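Local structure of coenzyme F420-dependent N(5),N(10)-methenyltetrahydromethanopterin reductase-related protein (Desulfurobacterium thermolithotrophum DSM 11699, 6HUZ) at residues Val3-Phe8 against Val84-Thr89; Glu27-Gly32 against Arg61-Asp66; Val37-Ala42 against Thr185-Glu190; His44-Ser49 against Ala67-Thr72. The protein is a bacterial paralog of [Fe]-hydrogenase that binds the iron-guanylyl pyridinol cofactor and uses tetrahydrofolate derivatives as substrates. One frame throughout, in Å; residues are numbered along the deposited sequence.

In the fold
From the N terminus, contact 1 opens at strand 2-6, in the middle of a six-stranded parallel sheet, and closes the loop around contacts 2 and 4 when strand 84-87 returns beside it. Contact 2 brings the loop before helix 32-41 against helix 58-66, and contact 4 joins strand 45-49 to the outermost strand 70-72; their segments alternate along the chain, so the two cross. Contact 3 reaches farthest, from helix 32-41 to the end of helix 174-186; it crosses contacts 1 and 2 and encloses contact 4. Together they tie the sheet, the helices packed on it and the cofactor pocket into one Rossmann-like domain.

Contact 1 of 4, residues Val3-Phe8 against Val84-Thr89; sequences VTVYGF and VAILFT. With FE9 (iron-guanylyl pyridinol cofactor), chain B.
Val3 and Ile86 fit together on one face of two neighbouring parallel strands, Ile86 CD1 reaching back past Val5 into the hollow beside Val3 CG1 (4.0 Å). Branched aliphatic residues suit this face, which is packed under helix 174-186 and Phe39. On the other face the Tyr6 ring presents its edge to the small Ala85, with CE2 4.0 Å from CB, while Leu87 CD2 nestles beside Tyr6 CB (3.9 Å). Farther round that edge, Tyr6 CD1 lies 3.6 Å from guanine N2A of the cofactor. The strands are held by a ladder of backbone bonds, among them Tyr6 N to Ile86 O (2.7 Å). Past the strand ends, Gly7 CA approaches Phe88 O at 3.4 Å, where a side chain would clash. There an inverse gamma turn centred on Phe88 bends the chain, and chi1 (-160°) swings its ring away from the backbone N, against the pyridinol, whose methyl C5M stands 3.4 Å above one face, toward the rim. Replacing Phe88 with alanine would probably open a gap beneath the pyridinol and leave that ring freer to shift. Backbone bonds thus fix strand ends that offer an apolar ring to the pyridinol and an aromatic edge to the guanine amine.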
# COMPACT_ATOMS: atom_id res chain seq x y z
N VAL A 3 -35.04 -15.77 -4.35
CA VAL A 3 -33.83 -15.30 -3.64
C VAL A 3 -34.02 -15.51 -2.14
O VAL A 3 -35.08 -15.18 -1.61
CB VAL A 3 -33.62 -13.79 -3.87
CG1 VAL A 3 -32.29 -13.30 -3.29
CG2 VAL A 3 -33.74 -13.42 -5.34
N THR A 4 -33.01 -16.02 -1.46
CA THR A 4 -33.03 -16.19 -0.02
C THR A 4 -31.89 -15.33 0.53
O THR A 4 -30.73 -15.46 0.12
CB THR A 4 -32.83 -17.64 0.44
OG1 THR A 4 -33.91 -18.43 -0.05
CG2 THR A 4 -32.77 -17.77 1.97
N VAL A 5 -32.23 -14.44 1.47
CA VAL A 5 -31.25 -13.59 2.13
C VAL A 5 -31.09 -14.24 3.47
O VAL A 5 -32.08 -14.53 4.14
CB VAL A 5 -31.74 -12.13 2.26
CG1 VAL A 5 -30.80 -11.33 3.17
CG2 VAL A 5 -31.84 -11.48 0.87
N TYR A 6 -29.86 -14.49 3.86
CA TYR A 6 -29.57 -15.12 5.14
C TYR A 6 -29.07 -14.06 6.08
O TYR A 6 -28.02 -13.52 5.82
CB TYR A 6 -28.53 -16.23 4.94
CG TYR A 6 -29.14 -17.49 4.37
CD1 TYR A 6 -29.74 -18.43 5.19
CD2 TYR A 6 -29.13 -17.72 3.00
CE1 TYR A 6 -30.35 -19.56 4.66
CE2 TYR A 6 -29.74 -18.86 2.46
CZ TYR A 6 -30.31 -19.79 3.30
OH TYR A 6 -30.91 -20.92 2.77
N GLY A 7 -29.83 -13.74 7.13
CA GLY A 7 -29.45 -12.71 8.10
C GLY A 7 -30.30 -11.46 8.03
O GLY A 7 -30.42 -10.85 6.98
N PHE A 8 -30.93 -11.07 9.14
CA PHE A 8 -31.79 -9.88 9.14
C PHE A 8 -30.98 -8.58 9.11
O PHE A 8 -31.38 -7.62 8.44
CB PHE A 8 -32.69 -9.87 10.40
CG PHE A 8 -33.83 -8.87 10.34
CD1 PHE A 8 -35.05 -9.21 9.76
CD2 PHE A 8 -33.69 -7.59 10.86
CE1 PHE A 8 -36.11 -8.30 9.73
CE2 PHE A 8 -34.74 -6.68 10.82
CZ PHE A 8 -35.95 -7.05 10.26
N VAL A 84 -30.63 -17.84 -5.78
CA VAL A 84 -29.58 -16.96 -5.27
C VAL A 84 -29.68 -17.03 -3.73
O VAL A 84 -30.76 -16.85 -3.17
CB VAL A 84 -29.74 -15.49 -5.73
CG1 VAL A 84 -28.73 -14.59 -5.01
CG2 VAL A 84 -29.59 -15.36 -7.24
N ALA A 85 -28.57 -17.30 -3.06
CA ALA A 85 -28.50 -17.36 -1.61
C ALA A 85 -27.50 -16.28 -1.21
O ALA A 85 -26.33 -16.35 -1.60
CB ALA A 85 -28.02 -18.74 -1.15
N ILE A 86 -27.96 -15.24 -0.50
CA ILE A 86 -27.11 -14.13 -0.10
C ILE A 86 -26.79 -14.24 1.39
O ILE A 86 -27.70 -14.26 2.21
CB ILE A 86 -27.72 -12.75 -0.43
CG1 ILE A 86 -27.92 -12.62 -1.96
CG2 ILE A 86 -26.74 -11.65 0.08
CD1 ILE A 86 -28.86 -11.54 -2.38
N LEU A 87 -25.49 -14.29 1.72
CA LEU A 87 -25.07 -14.43 3.11
C LEU A 87 -24.79 -13.11 3.81
O LEU A 87 -23.66 -12.63 3.78
CB LEU A 87 -23.86 -15.36 3.18
CG LEU A 87 -24.09 -16.77 2.61
CD1 LEU A 87 -22.81 -17.56 2.59
CD2 LEU A 87 -25.15 -17.54 3.42
N PHE A 88 -25.83 -12.52 4.46
CA PHE A 88 -25.71 -11.27 5.25
C PHE A 88 -25.49 -11.85 6.67
O PHE A 88 -26.28 -11.61 7.57
CB PHE A 88 -27.02 -10.45 5.15
CG PHE A 88 -26.81 -8.99 5.50
CD1 PHE A 88 -26.91 -8.55 6.81
CD2 PHE A 88 -26.47 -8.07 4.51
CE1 PHE A 88 -26.63 -7.22 7.14
CE2 PHE A 88 -26.21 -6.73 4.84
CZ PHE A 88 -26.26 -6.33 6.16
N THR A 89 -24.44 -12.66 6.83
CA THR A 89 -24.17 -13.40 8.07
C THR A 89 -23.06 -12.77 8.94
O THR A 89 -22.30 -11.93 8.49
CB THR A 89 -23.91 -14.84 7.64
OG1 THR A 89 -22.94 -14.84 6.61
CG2 THR A 89 -25.17 -15.50 7.08
O2 FE9 B . -21.88 -4.03 8.95
FE FE9 B . -21.69 -4.58 5.78
C1F FE9 B . -23.27 -3.67 5.79
O1F FE9 B . -24.26 -3.11 5.79
C2F FE9 B . -21.23 -3.68 4.24
O2F FE9 B . -20.98 -3.15 3.28
C8 FE9 B . -22.34 -6.09 4.81
O18 FE9 B . -22.44 -6.10 3.60
C7 FE9 B . -22.74 -7.32 5.61
C6 FE9 B . -22.72 -6.90 7.05
N1 FE9 B . -22.26 -5.61 7.34
C5 FE9 B . -23.21 -7.82 8.10
C5M FE9 B . -23.65 -9.21 7.73
C4 FE9 B . -23.19 -7.35 9.49
C3 FE9 B . -22.69 -5.98 9.79
C3M FE9 B . -22.67 -5.43 11.20
C2 FE9 B . -22.24 -5.11 8.65
O3P FE9 B . -23.56 -8.25 10.45
P1 FE9 B . -25.01 -8.24 11.17
O1P FE9 B . -25.62 -6.93 11.02
O2P FE9 B . -24.73 -8.45 12.75
O5' FE9 B . -25.85 -9.40 10.48
C5' FE9 B . -25.58 -10.78 10.70
C4' FE9 B . -26.93 -11.47 10.79
O4' FE9 B . -26.74 -12.88 10.83
C1' FE9 B . -27.77 -13.43 11.64
C2' FE9 B . -27.90 -12.44 12.77
O2' FE9 B . -29.13 -12.52 13.49
C3' FE9 B . -27.71 -11.11 12.05
O3' FE9 B . -28.95 -10.50 11.68
N9A FE9 B . -27.42 -14.81 12.01
C4A FE9 B . -27.79 -15.84 11.28
N3A FE9 B . -28.56 -15.94 10.17
C2A FE9 B . -28.82 -17.17 9.67
N2A FE9 B . -29.56 -17.23 8.54
N1A FE9 B . -28.37 -18.31 10.23
C6A FE9 B . -27.65 -18.33 11.37
O6A FE9 B . -27.22 -19.38 11.86
C5A FE9 B . -27.29 -17.04 11.96
N7A FE9 B . -26.60 -16.62 13.03
C8A FE9 B . -26.68 -15.26 13.05
O HOH W 1 -20.24 -3.39 7.03

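Contact 2 of 4, residues Glu27-Gly32 against Arg61-Asp66; sequences EPPYGG and RKKVED
Pro29 brings the extended residues 27-30, just before helix 32-41, alongside the helix carrying Val64, the CA atoms of Pro29 and Val64 8.4 Å apart, and a cis peptide bond between Pro28 and Pro29 sets the bend of the loop there. The side chains meet in two patches. In the inner one the pyrrolidine ring of Pro29 slides past Val64, the two pointing in opposite directions, with CG 4.1 Å from Val64 CG2. A rigid ring and a compact branched side chain suit this buried spot: neither has a polar end to satisfy, and each has another hydrophobic neighbour, Phe8 beside Pro29 and Leu71 beside Val64.

The outer patch belongs to Lys63. Its CG is anti to the backbone N (chi1 -179°) and the rest of the chain is fully extended, which carries the ammonium group from the helix across to the loop. There NZ lies 3.6 Å from Pro28 O, too far for a hydrogen bond, and 4.4 Å from Glu27 OE2, beyond a salt bridge.

Firmer pairings run along the helix itself, one turn apart. Arg61 NE donates to Glu65 OE1 (3.0 Å) in a nearly straight bond that lies in the guanidinium plane but reaches the carboxylate from above its plane. Lys62 NZ meets the syn lone pair of Asp66 OD2 at 3.2 Å. Arg61 also has a second acidic partner in Asp54.

The chemistry implies a modest joint: a light apolar contact lines the buried side, while the attraction between Lys63 and the loop is loose, without a direct bond, and is likely to be weakened by solvent.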
# COMPACT_ATOMS: atom_id res chain seq x y z
N GLU A 27 -34.14 4.81 7.49
CA GLU A 27 -34.73 4.29 8.74
C GLU A 27 -34.57 2.82 8.84
O GLU A 27 -34.54 2.15 7.81
CB GLU A 27 -36.25 4.47 8.70
CG GLU A 27 -36.71 5.89 8.74
CD GLU A 27 -38.21 5.95 8.83
OE1 GLU A 27 -38.71 6.30 9.93
OE2 GLU A 27 -38.89 5.63 7.83
N PRO A 28 -34.57 2.25 10.07
CA PRO A 28 -34.49 0.80 10.19
C PRO A 28 -35.72 0.20 9.52
O PRO A 28 -36.74 0.89 9.34
CB PRO A 28 -34.42 0.55 11.71
CG PRO A 28 -34.95 1.76 12.32
CD PRO A 28 -34.64 2.90 11.40
N PRO A 29 -35.66 -1.07 9.09
CA PRO A 29 -34.55 -2.02 9.25
C PRO A 29 -33.46 -1.88 8.18
O PRO A 29 -33.75 -1.66 7.01
CB PRO A 29 -35.26 -3.37 9.17
CG PRO A 29 -36.35 -3.11 8.14
CD PRO A 29 -36.82 -1.70 8.44
N TYR A 30 -32.22 -2.02 8.61
CA TYR A 30 -31.04 -1.91 7.75
C TYR A 30 -30.44 -3.30 7.56
O TYR A 30 -30.68 -4.19 8.37
CB TYR A 30 -30.00 -1.03 8.45
CG TYR A 30 -30.41 0.42 8.59
CD1 TYR A 30 -30.44 1.27 7.49
CD2 TYR A 30 -30.67 0.97 9.84
CE1 TYR A 30 -30.74 2.62 7.62
CE2 TYR A 30 -31.01 2.31 9.98
CZ TYR A 30 -31.03 3.14 8.87
OH TYR A 30 -31.35 4.48 9.02
N GLY A 31 -29.64 -3.45 6.51
CA GLY A 31 -28.95 -4.70 6.22
C GLY A 31 -29.71 -5.67 5.34
O GLY A 31 -30.36 -5.27 4.39
N GLY A 32 -29.60 -6.96 5.66
CA GLY A 32 -30.23 -8.03 4.90
C GLY A 32 -31.71 -7.83 4.72
O GLY A 32 -32.25 -8.10 3.65
N ARG A 61 -41.15 -6.14 11.84
CA ARG A 61 -41.42 -7.42 11.18
C ARG A 61 -42.59 -7.28 10.19
O ARG A 61 -42.48 -7.74 9.05
CB ARG A 61 -41.74 -8.50 12.23
CG ARG A 61 -41.79 -9.90 11.67
CD ARG A 61 -42.29 -10.93 12.68
NE ARG A 61 -42.51 -12.22 12.03
CZ ARG A 61 -42.23 -13.41 12.56
NH1 ARG A 61 -42.47 -14.52 11.87
NH2 ARG A 61 -41.72 -13.50 13.78
N LYS A 62 -43.69 -6.61 10.62
CA LYS A 62 -44.87 -6.39 9.79
C LYS A 62 -44.52 -5.62 8.52
O LYS A 62 -45.06 -5.91 7.45
CB LYS A 62 -45.95 -5.62 10.57
CG LYS A 62 -47.07 -5.06 9.69
CD LYS A 62 -48.30 -4.64 10.49
CE LYS A 62 -49.54 -4.48 9.64
NZ LYS A 62 -49.46 -3.29 8.75
N LYS A 63 -43.64 -4.61 8.65
CA LYS A 63 -43.22 -3.79 7.51
C LYS A 63 -42.49 -4.67 6.48
O LYS A 63 -42.70 -4.52 5.27
CB LYS A 63 -42.32 -2.65 8.02
CG LYS A 63 -41.82 -1.69 6.94
CD LYS A 63 -40.90 -0.62 7.53
CE LYS A 63 -40.36 0.31 6.46
NZ LYS A 63 -39.46 1.34 7.03
N VAL A 64 -41.65 -5.60 6.95
CA VAL A 64 -40.90 -6.51 6.09
C VAL A 64 -41.87 -7.48 5.41
O VAL A 64 -41.80 -7.64 4.19
CB VAL A 64 -39.80 -7.27 6.87
CG1 VAL A 64 -39.29 -8.46 6.05
CG2 VAL A 64 -38.64 -6.34 7.23
N GLU A 65 -42.76 -8.14 6.19
CA GLU A 65 -43.73 -9.09 5.65
C GLU A 65 -44.68 -8.44 4.64
O GLU A 65 -45.00 -9.05 3.62
CB GLU A 65 -44.53 -9.76 6.77
CG GLU A 65 -43.71 -10.78 7.54
CD GLU A 65 -44.36 -11.29 8.82
OE1 GLU A 65 -43.92 -12.35 9.33
OE2 GLU A 65 -45.30 -10.64 9.31
N ASP A 66 -45.11 -7.18 4.91
CA ASP A 66 -46.01 -6.45 4.00
C ASP A 66 -45.42 -6.27 2.60
O ASP A 66 -46.19 -6.17 1.64
CB ASP A 66 -46.35 -5.07 4.56
CG ASP A 66 -47.34 -5.06 5.72
OD1 ASP A 66 -48.03 -6.10 5.93
OD2 ASP A 66 -47.42 -4.02 6.41

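Contact 3 of 4, residues Val37-Ala42 against Thr185-Glu190; sequences VEFAKA and TDTGKE. With EDO (1,2-ethanediol), chain F.
Glu38, on helix 32-41, faces Thr187 and Lys189 where helix 174-186 ends in a Schellman motif. Gly188, at positive phi, is the C' residue of that motif and turns the chain back so that Lys189 can reach helix 32-41.

The charged interaction is a long salt bridge: the two side chains cross at about a right angle, with Glu38 OE2 3.5 Å from Lys189 NZ. The bend of Lys189 at chi2 (-61°) brings its CE still closer to that oxygen. Lys189 NZ is also bonded to His156 O.

Water adds to this pairing. One molecule donates to both Glu38 OE2 (2.8 Å) and Thr187 OG1 (2.9 Å); a second accepts from Lys189 NZ and bonds weakly to Glu38 OE1. An alanine in place of Glu38 would probably leave the Lys189 ammonium without its carboxylate mate and break up both water bridges.

Apolar contact centres on the Thr187 methyl. The hydroxyl is turned back to its main partner, Leu183 O, while Thr187 CG2 sits 3.3 Å from Glu38 O and approaches the Phe39 ring obliquely. Small Ala42 suits the tightest approach of the backbones: its CB rests 4.0 Å from both Asp186 CB and Thr187 CG2.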
# COMPACT_ATOMS: atom_id res chain seq x y z
N VAL A 37 -36.49 -6.63 1.35
CA VAL A 37 -37.63 -5.77 1.04
C VAL A 37 -37.50 -5.21 -0.38
O VAL A 37 -38.48 -5.21 -1.14
CB VAL A 37 -37.76 -4.65 2.10
CG1 VAL A 37 -38.59 -3.46 1.57
CG2 VAL A 37 -38.40 -5.20 3.39
N GLU A 38 -36.30 -4.74 -0.75
CA GLU A 38 -36.10 -4.20 -2.10
C GLU A 38 -36.30 -5.24 -3.18
O GLU A 38 -36.89 -4.92 -4.21
CB GLU A 38 -34.68 -3.58 -2.23
CG GLU A 38 -34.59 -2.24 -1.52
CD GLU A 38 -33.19 -1.68 -1.29
OE1 GLU A 38 -33.10 -0.68 -0.55
OE2 GLU A 38 -32.21 -2.23 -1.83
N PHE A 39 -35.78 -6.47 -2.99
CA PHE A 39 -35.93 -7.52 -4.00
C PHE A 39 -37.42 -7.91 -4.10
O PHE A 39 -37.94 -8.16 -5.19
CB PHE A 39 -35.04 -8.75 -3.64
CG PHE A 39 -33.53 -8.54 -3.56
CD1 PHE A 39 -32.86 -7.79 -4.52
CD2 PHE A 39 -32.79 -9.11 -2.54
CE1 PHE A 39 -31.48 -7.61 -4.44
CE2 PHE A 39 -31.41 -8.92 -2.47
CZ PHE A 39 -30.76 -8.18 -3.42
N ALA A 40 -38.11 -7.94 -2.95
CA ALA A 40 -39.53 -8.27 -2.89
C ALA A 40 -40.34 -7.18 -3.60
O ALA A 40 -41.27 -7.49 -4.36
CB ALA A 40 -39.98 -8.41 -1.43
N LYS A 41 -39.97 -5.89 -3.40
CA LYS A 41 -40.69 -4.79 -4.07
C LYS A 41 -40.51 -4.88 -5.59
O LYS A 41 -41.45 -4.57 -6.32
CB LYS A 41 -40.25 -3.42 -3.53
CG LYS A 41 -40.91 -3.06 -2.21
CD LYS A 41 -40.22 -1.89 -1.54
CE LYS A 41 -41.12 -1.18 -0.55
NZ LYS A 41 -40.38 -0.71 0.65
N ALA A 42 -39.32 -5.31 -6.06
CA ALA A 42 -39.03 -5.47 -7.48
C ALA A 42 -39.88 -6.61 -8.09
O ALA A 42 -39.98 -6.71 -9.31
CB ALA A 42 -37.56 -5.74 -7.70
N THR A 185 -29.94 -4.19 -10.92
CA THR A 185 -30.69 -3.25 -11.78
C THR A 185 -32.22 -3.28 -11.48
O THR A 185 -32.87 -2.23 -11.53
CB THR A 185 -30.35 -3.46 -13.27
OG1 THR A 185 -30.79 -4.75 -13.68
CG2 THR A 185 -28.85 -3.30 -13.57
N ASP A 186 -32.81 -4.44 -11.11
CA ASP A 186 -34.23 -4.48 -10.79
C ASP A 186 -34.55 -3.62 -9.58
O ASP A 186 -35.69 -3.17 -9.47
CB ASP A 186 -34.73 -5.92 -10.49
CG ASP A 186 -34.96 -6.74 -11.75
OD1 ASP A 186 -34.72 -6.20 -12.85
OD2 ASP A 186 -35.36 -7.92 -11.62
N THR A 187 -33.57 -3.40 -8.69
CA THR A 187 -33.81 -2.61 -7.48
C THR A 187 -33.25 -1.19 -7.58
O THR A 187 -33.13 -0.50 -6.55
CB THR A 187 -33.31 -3.41 -6.25
OG1 THR A 187 -31.94 -3.75 -6.38
CG2 THR A 187 -34.12 -4.68 -6.06
N GLY A 188 -32.94 -0.76 -8.81
CA GLY A 188 -32.40 0.56 -9.12
C GLY A 188 -30.96 0.78 -8.70
O GLY A 188 -30.53 1.92 -8.58
N LYS A 189 -30.20 -0.30 -8.48
CA LYS A 189 -28.80 -0.19 -8.05
C LYS A 189 -27.86 -0.41 -9.21
O LYS A 189 -28.15 -1.21 -10.08
CB LYS A 189 -28.44 -1.25 -6.99
CG LYS A 189 -29.44 -1.40 -5.88
CD LYS A 189 -29.63 -0.16 -5.09
CE LYS A 189 -30.48 -0.45 -3.89
NZ LYS A 189 -31.05 0.78 -3.30
N GLU A 190 -26.71 0.27 -9.22
CA GLU A 190 -25.72 0.11 -10.26
C GLU A 190 -25.01 -1.22 -9.99
O GLU A 190 -24.63 -1.47 -8.86
CB GLU A 190 -24.71 1.27 -10.14
CG GLU A 190 -23.68 1.34 -11.26
CD GLU A 190 -24.24 1.78 -12.59
OE1 GLU A 190 -23.86 1.21 -13.63
OE2 GLU A 190 -25.08 2.71 -12.58
C1 EDO F . -29.76 -7.47 -15.98
O1 EDO F . -29.40 -6.23 -15.37
C2 EDO F . -28.60 -8.47 -15.81
O2 EDO F . -28.91 -9.75 -16.35
O HOH W 2 -31.48 -4.29 -3.57
O HOH W 3 -33.92 1.11 -2.42

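Contact 4 of 4, residues His44-Ser49 against Ala67-Thr72; sequences HDVTLS and AGVKLT
Leu48 lies between Val69 and Leu71 on the well-packed face formed by strand 45-49 and its parallel neighbour, the outermost strand 70-72: its CB is 3.8 Å from Val69 CG1 and 3.9 Å from Leu71 CD2. Leu48 and Leu71 run side by side in the same direction, while Val46 and Val69 meet obliquely through their methyls. Aliphatic residues suit a surface that helices cover. The backbones join through three bonds, Lys70 N to Val46 O, Leu48 N to Lys70 O (2.8 Å) and Thr72 N to Leu48 O.

The opposite face is more mixed. At its inner end Thr72 directs CG2 to Ser49 CB, 3.7 Å away. Having OG1 anti to the backbone N (chi1 -177°) leaves the methyl turned this way, and the hydroxyl bonds to Asp74 N instead. Ser49 likewise sends OG to Asp75; it lies in the pocket of the iron-guanylyl pyridinol cofactor, its O bonding weakly to N2A. Thr47 CG2 lies 3.8 Å from Thr72 CG2.

Toward the outside the contact loosens. Lys70 lays only the root of its chain near Thr47, and its end leads away, as befits an exposed residue. Where the strands diverge, a water accepts a bond from Val46 N, 3.0 Å away, and lies close to both His44 O and Gly68 O. Gly68, at positive phi, ends helix 58-66 with a Schellman motif.

Strand 45-49, helix 58-66 and strand 70-72 form a beta-alpha-beta unit. Helices 32-41 and 58-66 pack over the aliphatic face, Ala78 lies against the threonines and Ser49, and strand 2-6 continues the sheet inward.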
# COMPACT_ATOMS: atom_id res chain seq x y z
N HIS A 44 -39.55 -10.07 -6.92
CA HIS A 44 -38.88 -11.35 -6.75
C HIS A 44 -39.59 -12.12 -5.65
O HIS A 44 -40.34 -11.54 -4.87
CB HIS A 44 -37.37 -11.17 -6.46
CG HIS A 44 -36.67 -10.66 -7.68
ND1 HIS A 44 -36.36 -11.51 -8.74
CD2 HIS A 44 -36.32 -9.40 -8.02
CE1 HIS A 44 -35.82 -10.74 -9.65
NE2 HIS A 44 -35.80 -9.47 -9.28
N ASP A 45 -39.39 -13.43 -5.61
CA ASP A 45 -40.00 -14.28 -4.60
C ASP A 45 -38.90 -14.41 -3.54
O ASP A 45 -37.96 -15.19 -3.68
CB ASP A 45 -40.44 -15.60 -5.22
CG ASP A 45 -41.61 -15.42 -6.19
OD1 ASP A 45 -42.56 -14.68 -5.84
OD2 ASP A 45 -41.57 -16.01 -7.29
N VAL A 46 -39.02 -13.58 -2.50
CA VAL A 46 -38.01 -13.47 -1.47
C VAL A 46 -38.31 -14.10 -0.11
O VAL A 46 -39.40 -13.96 0.45
CB VAL A 46 -37.75 -11.96 -1.29
CG1 VAL A 46 -36.59 -11.72 -0.33
CG2 VAL A 46 -37.47 -11.29 -2.63
N THR A 47 -37.30 -14.79 0.40
CA THR A 47 -37.32 -15.43 1.70
C THR A 47 -36.15 -14.87 2.50
O THR A 47 -35.05 -14.70 1.96
CB THR A 47 -37.12 -16.94 1.58
OG1 THR A 47 -38.16 -17.48 0.77
CG2 THR A 47 -37.16 -17.64 2.93
N LEU A 48 -36.39 -14.59 3.79
CA LEU A 48 -35.33 -14.11 4.67
C LEU A 48 -35.30 -15.09 5.83
O LEU A 48 -36.30 -15.28 6.53
CB LEU A 48 -35.52 -12.68 5.17
CG LEU A 48 -34.29 -12.16 5.95
CD1 LEU A 48 -33.89 -10.78 5.50
CD2 LEU A 48 -34.53 -12.23 7.46
N SER A 49 -34.18 -15.76 5.98
CA SER A 49 -33.99 -16.73 7.02
C SER A 49 -33.06 -16.16 8.07
O SER A 49 -31.99 -15.63 7.73
CB SER A 49 -33.41 -18.02 6.45
OG SER A 49 -33.39 -19.05 7.42
N ALA A 67 -44.09 -6.22 2.48
CA ALA A 67 -43.43 -6.05 1.18
C ALA A 67 -43.45 -7.35 0.38
O ALA A 67 -43.12 -7.33 -0.80
CB ALA A 67 -41.99 -5.57 1.38
N GLY A 68 -43.83 -8.46 1.00
CA GLY A 68 -43.88 -9.77 0.34
C GLY A 68 -42.80 -10.74 0.78
O GLY A 68 -42.75 -11.87 0.28
N VAL A 69 -41.90 -10.31 1.71
CA VAL A 69 -40.80 -11.15 2.20
C VAL A 69 -41.33 -12.26 3.11
O VAL A 69 -42.07 -11.99 4.04
CB VAL A 69 -39.73 -10.32 2.96
CG1 VAL A 69 -38.68 -11.23 3.60
CG2 VAL A 69 -39.06 -9.31 2.04
N LYS A 70 -40.91 -13.49 2.85
CA LYS A 70 -41.31 -14.64 3.65
C LYS A 70 -40.28 -14.78 4.76
O LYS A 70 -39.09 -14.99 4.47
CB LYS A 70 -41.34 -15.91 2.79
CG LYS A 70 -42.71 -16.21 2.20
CD LYS A 70 -42.66 -17.34 1.18
CE LYS A 70 -42.26 -18.66 1.78
NZ LYS A 70 -42.58 -19.81 0.89
N LEU A 71 -40.68 -14.65 6.02
CA LEU A 71 -39.68 -14.79 7.10
C LEU A 71 -39.66 -16.20 7.65
O LEU A 71 -40.73 -16.81 7.82
CB LEU A 71 -39.98 -13.81 8.25
CG LEU A 71 -39.98 -12.34 7.89
CD1 LEU A 71 -40.41 -11.50 9.08
CD2 LEU A 71 -38.59 -11.89 7.40
N THR A 72 -38.47 -16.70 7.99
CA THR A 72 -38.28 -18.04 8.57
C THR A 72 -37.00 -18.13 9.41
O THR A 72 -36.13 -17.27 9.30
CB THR A 72 -38.22 -19.10 7.45
OG1 THR A 72 -38.11 -20.39 8.07
CG2 THR A 72 -37.04 -18.89 6.51
O HOH W 4 -41.25 -11.68 -2.15